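Local coordinates for tryptophan--tRNA ligase (Aeropyrum pernix, PDB 3A04), which catalyses the ATP-dependent attachment of L-tryptophan to its cognate tRNA, releasing AMP and diphosphate, at residues 65-79 and 100-113. Residues are numbered along the deposited sequence; the frame is centred on the assembly and turned at random.
Sequences KARGERVAVLTGFMP and NGFKVFVAIADAEA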
loop_
_atom_site.group_PDB
_atom_site.type_symbol
_atom_site.label_atom_id
_atom_site.label_comp_id
_atom_site.label_asym_id
_atom_site.label_seq_id
_atom_site.Cartn_x
_atom_site.Cartn_y
_atom_site.Cartn_z
ATOM N N LYS A 65 10.031 29.922 -6.970
ATOM C CA LYS A 65 9.025 30.919 -6.714
ATOM C C LYS A 65 9.318 32.290 -7.362
ATOM O O LYS A 65 8.372 32.962 -7.856
ATOM C CB LYS A 65 8.875 31.126 -5.214
ATOM C CG LYS A 65 7.627 31.872 -4.830
ATOM C CD LYS A 65 7.615 32.006 -3.288
ATOM C CE LYS A 65 6.195 32.300 -2.849
ATOM N NZ LYS A 65 5.646 33.613 -3.381
ATOM N N ALA A 66 10.548 32.748 -7.223
ATOM C CA ALA A 66 10.932 34.046 -7.828
ATOM C C ALA A 66 10.783 34.079 -9.379
ATOM O O ALA A 66 10.517 35.119 -9.932
ATOM C CB ALA A 66 12.352 34.490 -7.373
ATOM N N ARG A 67 10.909 32.963 -10.081
ATOM C CA ARG A 67 10.738 33.052 -11.517
ATOM C C ARG A 67 9.298 32.832 -11.856
ATOM O O ARG A 67 8.953 32.804 -13.052
ATOM C CB ARG A 67 11.621 32.092 -12.295
ATOM C CG ARG A 67 11.500 30.618 -11.935
ATOM C CD ARG A 67 12.228 29.772 -13.024
ATOM N NE ARG A 67 12.313 28.397 -12.577
ATOM C CZ ARG A 67 13.313 27.896 -11.871
ATOM N NH1 ARG A 67 14.346 28.652 -11.562
ATOM N NH2 ARG A 67 13.257 26.621 -11.464
ATOM N N GLY A 68 8.448 32.655 -10.815
ATOM C CA GLY A 68 7.002 32.705 -11.027
ATOM C C GLY A 68 6.322 31.350 -10.974
ATOM O O GLY A 68 5.100 31.245 -11.277
ATOM N N GLU A 69 7.061 30.320 -10.584
ATOM C CA GLU A 69 6.444 28.964 -10.503
ATOM C C GLU A 69 5.541 28.898 -9.198
ATOM O O GLU A 69 5.912 29.552 -8.200
ATOM C CB GLU A 69 7.547 27.844 -10.507
ATOM C CG GLU A 69 8.109 27.357 -11.939
ATOM C CD GLU A 69 9.254 26.279 -11.917
ATOM O OE1 GLU A 69 9.151 25.047 -12.113
ATOM O OE2 GLU A 69 10.366 26.711 -11.803
ATOM N N ARG A 70 4.401 28.197 -9.214
ATOM C CA ARG A 70 3.633 28.048 -7.931
ATOM C C ARG A 70 4.386 26.965 -7.116
ATOM O O ARG A 70 4.762 25.927 -7.700
ATOM C CB ARG A 70 2.158 27.693 -8.125
ATOM C CG ARG A 70 1.304 27.819 -6.783
ATOM C CD ARG A 70 1.005 29.245 -6.316
ATOM N NE ARG A 70 0.198 29.332 -5.074
ATOM C CZ ARG A 70 -1.016 28.785 -4.885
ATOM N NH1 ARG A 70 -1.601 28.019 -5.835
ATOM N NH2 ARG A 70 -1.622 28.938 -3.713
ATOM N N VAL A 71 4.707 27.258 -5.839
ATOM C CA VAL A 71 5.482 26.337 -4.932
ATOM C C VAL A 71 4.553 25.864 -3.799
ATOM O O VAL A 71 3.511 26.478 -3.609
ATOM C CB VAL A 71 6.775 26.919 -4.363
ATOM C CG1 VAL A 71 7.804 27.076 -5.464
ATOM C CG2 VAL A 71 6.595 28.330 -3.600
ATOM N N ALA A 72 4.912 24.791 -3.096
ATOM C CA ALA A 72 3.994 24.170 -2.134
ATOM C C ALA A 72 4.694 23.841 -0.825
ATOM O O ALA A 72 5.909 23.719 -0.763
ATOM C CB ALA A 72 3.320 22.872 -2.721
ATOM N N VAL A 73 3.898 23.735 0.228
ATOM C CA VAL A 73 4.379 23.207 1.479
ATOM C C VAL A 73 3.415 22.107 1.851
ATOM O O VAL A 73 2.186 22.212 1.570
ATOM C CB VAL A 73 4.466 24.342 2.612
ATOM C CG1 VAL A 73 3.117 25.067 2.813
ATOM C CG2 VAL A 73 4.927 23.694 3.937
ATOM N N LEU A 74 3.937 21.051 2.489
ATOM C CA LEU A 74 3.149 19.903 2.825
ATOM C C LEU A 74 3.485 19.511 4.252
ATOM O O LEU A 74 4.682 19.526 4.629
ATOM C CB LEU A 74 3.521 18.723 1.835
ATOM C CG LEU A 74 2.715 17.526 2.394
ATOM C CD1 LEU A 74 1.549 16.979 1.655
ATOM C CD2 LEU A 74 3.581 16.413 3.119
ATOM N N THR A 75 2.488 19.145 5.074
ATOM C CA THR A 75 2.845 18.447 6.295
ATOM C C THR A 75 1.727 17.462 6.614
ATOM O O THR A 75 0.634 17.519 6.009
ATOM C CB THR A 75 2.986 19.493 7.506
ATOM O OG1 THR A 75 3.462 18.797 8.657
ATOM C CG2 THR A 75 1.586 20.070 7.825
ATOM N N GLY A 76 1.955 16.562 7.564
ATOM C CA GLY A 76 0.928 15.651 7.988
ATOM C C GLY A 76 0.651 15.736 9.479
ATOM O O GLY A 76 1.565 16.078 10.256
ATOM N N PHE A 77 -0.565 15.332 9.877
ATOM C CA PHE A 77 -0.999 15.271 11.301
ATOM C C PHE A 77 -1.636 13.909 11.555
ATOM O O PHE A 77 -2.456 13.375 10.749
ATOM C CB PHE A 77 -2.043 16.352 11.651
ATOM C CG PHE A 77 -1.495 17.759 11.621
ATOM C CD1 PHE A 77 -1.481 18.472 10.450
ATOM C CD2 PHE A 77 -0.896 18.300 12.741
ATOM C CE1 PHE A 77 -0.857 19.738 10.353
ATOM C CE2 PHE A 77 -0.339 19.673 12.687
ATOM C CZ PHE A 77 -0.310 20.324 11.504
ATOM N N MET A 78 -1.230 13.346 12.663
ATOM C CA MET A 78 -1.793 12.136 13.278
ATOM C C MET A 78 -3.064 12.532 14.026
ATOM O O MET A 78 -2.986 13.376 14.962
ATOM C CB MET A 78 -0.748 11.538 14.253
ATOM C CG MET A 78 -1.273 10.321 15.104
ATOM S SD MET A 78 -2.046 8.996 14.143
ATOM C CE MET A 78 -0.631 8.477 13.216
ATOM N N PRO A 79 -4.238 11.989 13.619
ATOM C CA PRO A 79 -5.500 12.408 14.294
ATOM C C PRO A 79 -5.727 11.631 15.573
ATOM O O PRO A 79 -6.577 10.766 15.605
ATOM C CB PRO A 79 -6.579 12.062 13.286
ATOM C CG PRO A 79 -6.002 10.789 12.539
ATOM C CD PRO A 79 -4.510 11.154 12.418
ATOM N N ASN A 100 2.259 34.035 1.888
ATOM C CA ASN A 100 3.308 34.431 0.881
ATOM C C ASN A 100 3.207 33.622 -0.430
ATOM O O ASN A 100 4.119 33.574 -1.219
ATOM C CB ASN A 100 4.681 34.343 1.522
ATOM C CG ASN A 100 4.903 35.450 2.503
ATOM O OD1 ASN A 100 5.249 36.568 2.094
ATOM N ND2 ASN A 100 4.651 35.192 3.791
ATOM N N GLY A 101 2.042 33.072 -0.704
ATOM C CA GLY A 101 1.819 32.490 -2.006
ATOM C C GLY A 101 1.976 30.962 -2.099
ATOM O O GLY A 101 1.661 30.392 -3.171
ATOM N N PHE A 102 2.406 30.249 -1.037
ATOM C CA PHE A 102 2.578 28.758 -1.175
ATOM C C PHE A 102 1.264 28.055 -1.211
ATOM O O PHE A 102 0.357 28.410 -0.412
ATOM C CB PHE A 102 3.416 28.177 0.004
ATOM C CG PHE A 102 4.852 28.493 -0.044
ATOM C CD1 PHE A 102 5.295 29.788 -0.117
ATOM C CD2 PHE A 102 5.796 27.433 0.032
ATOM C CE1 PHE A 102 6.678 30.059 -0.147
ATOM C CE2 PHE A 102 7.166 27.666 -0.035
ATOM C CZ PHE A 102 7.635 28.987 -0.124
ATOM N N LYS A 103 1.143 26.988 -2.046
ATOM C CA LYS A 103 -0.007 26.108 -1.949
ATOM C C LYS A 103 0.223 25.226 -0.705
ATOM O O LYS A 103 1.261 24.601 -0.565
ATOM C CB LYS A 103 -0.126 25.229 -3.244
ATOM C CG LYS A 103 -1.335 24.286 -3.246
ATOM C CD LYS A 103 -2.751 24.948 -3.293
ATOM C CE LYS A 103 -3.783 23.888 -3.228
ATOM N NZ LYS A 103 -5.200 24.465 -3.416
ATOM N N VAL A 104 -0.746 25.129 0.184
ATOM C CA VAL A 104 -0.585 24.294 1.362
ATOM C C VAL A 104 -1.371 22.986 1.200
ATOM O O VAL A 104 -2.557 22.989 0.816
ATOM C CB VAL A 104 -1.157 25.023 2.664
ATOM C CG1 VAL A 104 -0.952 24.179 3.912
ATOM C CG2 VAL A 104 -0.453 26.418 2.833
ATOM N N PHE A 105 -0.688 21.879 1.525
ATOM C CA PHE A 105 -1.288 20.570 1.561
ATOM C C PHE A 105 -1.174 20.097 2.986
ATOM O O PHE A 105 -0.097 20.139 3.583
ATOM C CB PHE A 105 -0.503 19.571 0.661
ATOM C CG PHE A 105 -0.672 19.837 -0.833
ATOM C CD1 PHE A 105 0.132 20.723 -1.494
ATOM C CD2 PHE A 105 -1.723 19.189 -1.548
ATOM C CE1 PHE A 105 -0.024 20.934 -2.892
ATOM C CE2 PHE A 105 -1.903 19.393 -2.950
ATOM C CZ PHE A 105 -1.022 20.280 -3.602
ATOM N N VAL A 106 -2.273 19.567 3.500
ATOM C CA VAL A 106 -2.288 19.006 4.841
ATOM C C VAL A 106 -2.776 17.570 4.769
ATOM O O VAL A 106 -3.935 17.305 4.408
ATOM C CB VAL A 106 -3.225 19.811 5.787
ATOM C CG1 VAL A 106 -3.215 19.101 7.177
ATOM C CG2 VAL A 106 -2.656 21.260 5.974
ATOM N N ALA A 107 -1.897 16.630 5.109
ATOM C CA ALA A 107 -2.305 15.235 5.085
ATOM C C ALA A 107 -2.801 14.850 6.492
ATOM O O ALA A 107 -2.157 15.181 7.498
ATOM C CB ALA A 107 -1.097 14.335 4.715
ATOM N N ILE A 108 -3.927 14.142 6.539
ATOM C CA ILE A 108 -4.376 13.443 7.720
ATOM C C ILE A 108 -3.958 12.004 7.677
ATOM O O ILE A 108 -4.406 11.216 6.810
ATOM C CB ILE A 108 -5.920 13.571 7.856
ATOM C CG1 ILE A 108 -6.361 15.044 7.771
ATOM C CG2 ILE A 108 -6.427 12.750 9.070
ATOM C CD1 ILE A 108 -5.938 15.997 9.039
ATOM N N ALA A 109 -3.112 11.620 8.644
ATOM C CA ALA A 109 -2.592 10.245 8.735
ATOM C C ALA A 109 -3.507 9.215 9.282
ATOM O O ALA A 109 -3.127 8.517 10.206
ATOM C CB ALA A 109 -1.184 10.270 9.519
ATOM N N ASP A 110 -4.749 9.094 8.725
ATOM C CA ASP A 110 -5.717 8.158 9.264
ATOM C C ASP A 110 -5.420 6.693 8.965
ATOM O O ASP A 110 -5.860 5.818 9.711
ATOM C CB ASP A 110 -7.177 8.500 8.754
ATOM C CG ASP A 110 -7.382 8.174 7.254
ATOM O OD1 ASP A 110 -6.523 8.544 6.393
ATOM O OD2 ASP A 110 -8.473 7.603 6.878
ATOM N N ALA A 111 -4.646 6.387 7.890
ATOM C CA ALA A 111 -4.238 5.028 7.642
ATOM C C ALA A 111 -3.230 4.567 8.763
ATOM O O ALA A 111 -3.369 3.488 9.395
ATOM C CB ALA A 111 -3.549 4.947 6.201
ATOM N N GLU A 112 -2.265 5.416 9.041
ATOM C CA GLU A 112 -1.320 5.116 10.123
ATOM C C GLU A 112 -2.041 5.027 11.473
ATOM O O GLU A 112 -1.735 4.120 12.304
ATOM C CB GLU A 112 -0.215 6.161 10.159
ATOM C CG GLU A 112 0.879 5.790 11.160
ATOM C CD GLU A 112 2.040 6.809 11.176
ATOM O OE1 GLU A 112 2.171 7.640 10.230
ATOM O OE2 GLU A 112 2.860 6.693 12.113
ATOM N N ALA A 113 -2.978 5.946 11.700
ATOM C CA ALA A 113 -3.777 5.957 12.955
ATOM C C ALA A 113 -4.451 4.597 13.151
ATOM O O ALA A 113 -4.423 4.003 14.253
ATOM C CB ALA A 113 -4.884 7.073 12.902
HETATM O O HOH W 1 -1.173 30.766 -1.226
HETATM O O HOH W 2 3.795 29.726 -4.996
#
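V71 sets its CG2 methyl squarely over one face of the F102 ring, a CH-pi contact 3.6 Å from CG2 to the ring centroid. With chi1 at -69°, V71 holds CG2 between its own backbone N and carbonyl carbon, whereas F102 carries CG anti to its carbonyl carbon (chi1 -73°). The K65 and F102 side chains cross at about a right angle, CE 3.5 Å from F102 CE1, and K65 NZ, bent round at chi4, donates to N100 O at 2.6 Å. An alanine in place of F102 would probably leave V71 CG2 and the K65 methylenes without their apolar partner and open a gap between them. R70 NE meets G101 O at 2.6 Å in the guanidinium plane, while K103 CB lies over one guanidinium face, offset toward its rim; D145 forms salt bridges with both R70 and K103, probably offsetting their like charges. L74 CD1 packs 3.5 Å from F105 CB, and the M78 sulfur touches A113 CB at 3.6 Å. Seven backbone bonds join parallel strands 72-77 and 103-108, which helix 85-99 links in a beta-alpha-beta unit of the class I Rossmann-type domain; P79 opens the HIGH motif. Helices 85-99 and 121-139 cover the V73, F77 and I108 face, and strands 210-215 and 147-150 flank the pair.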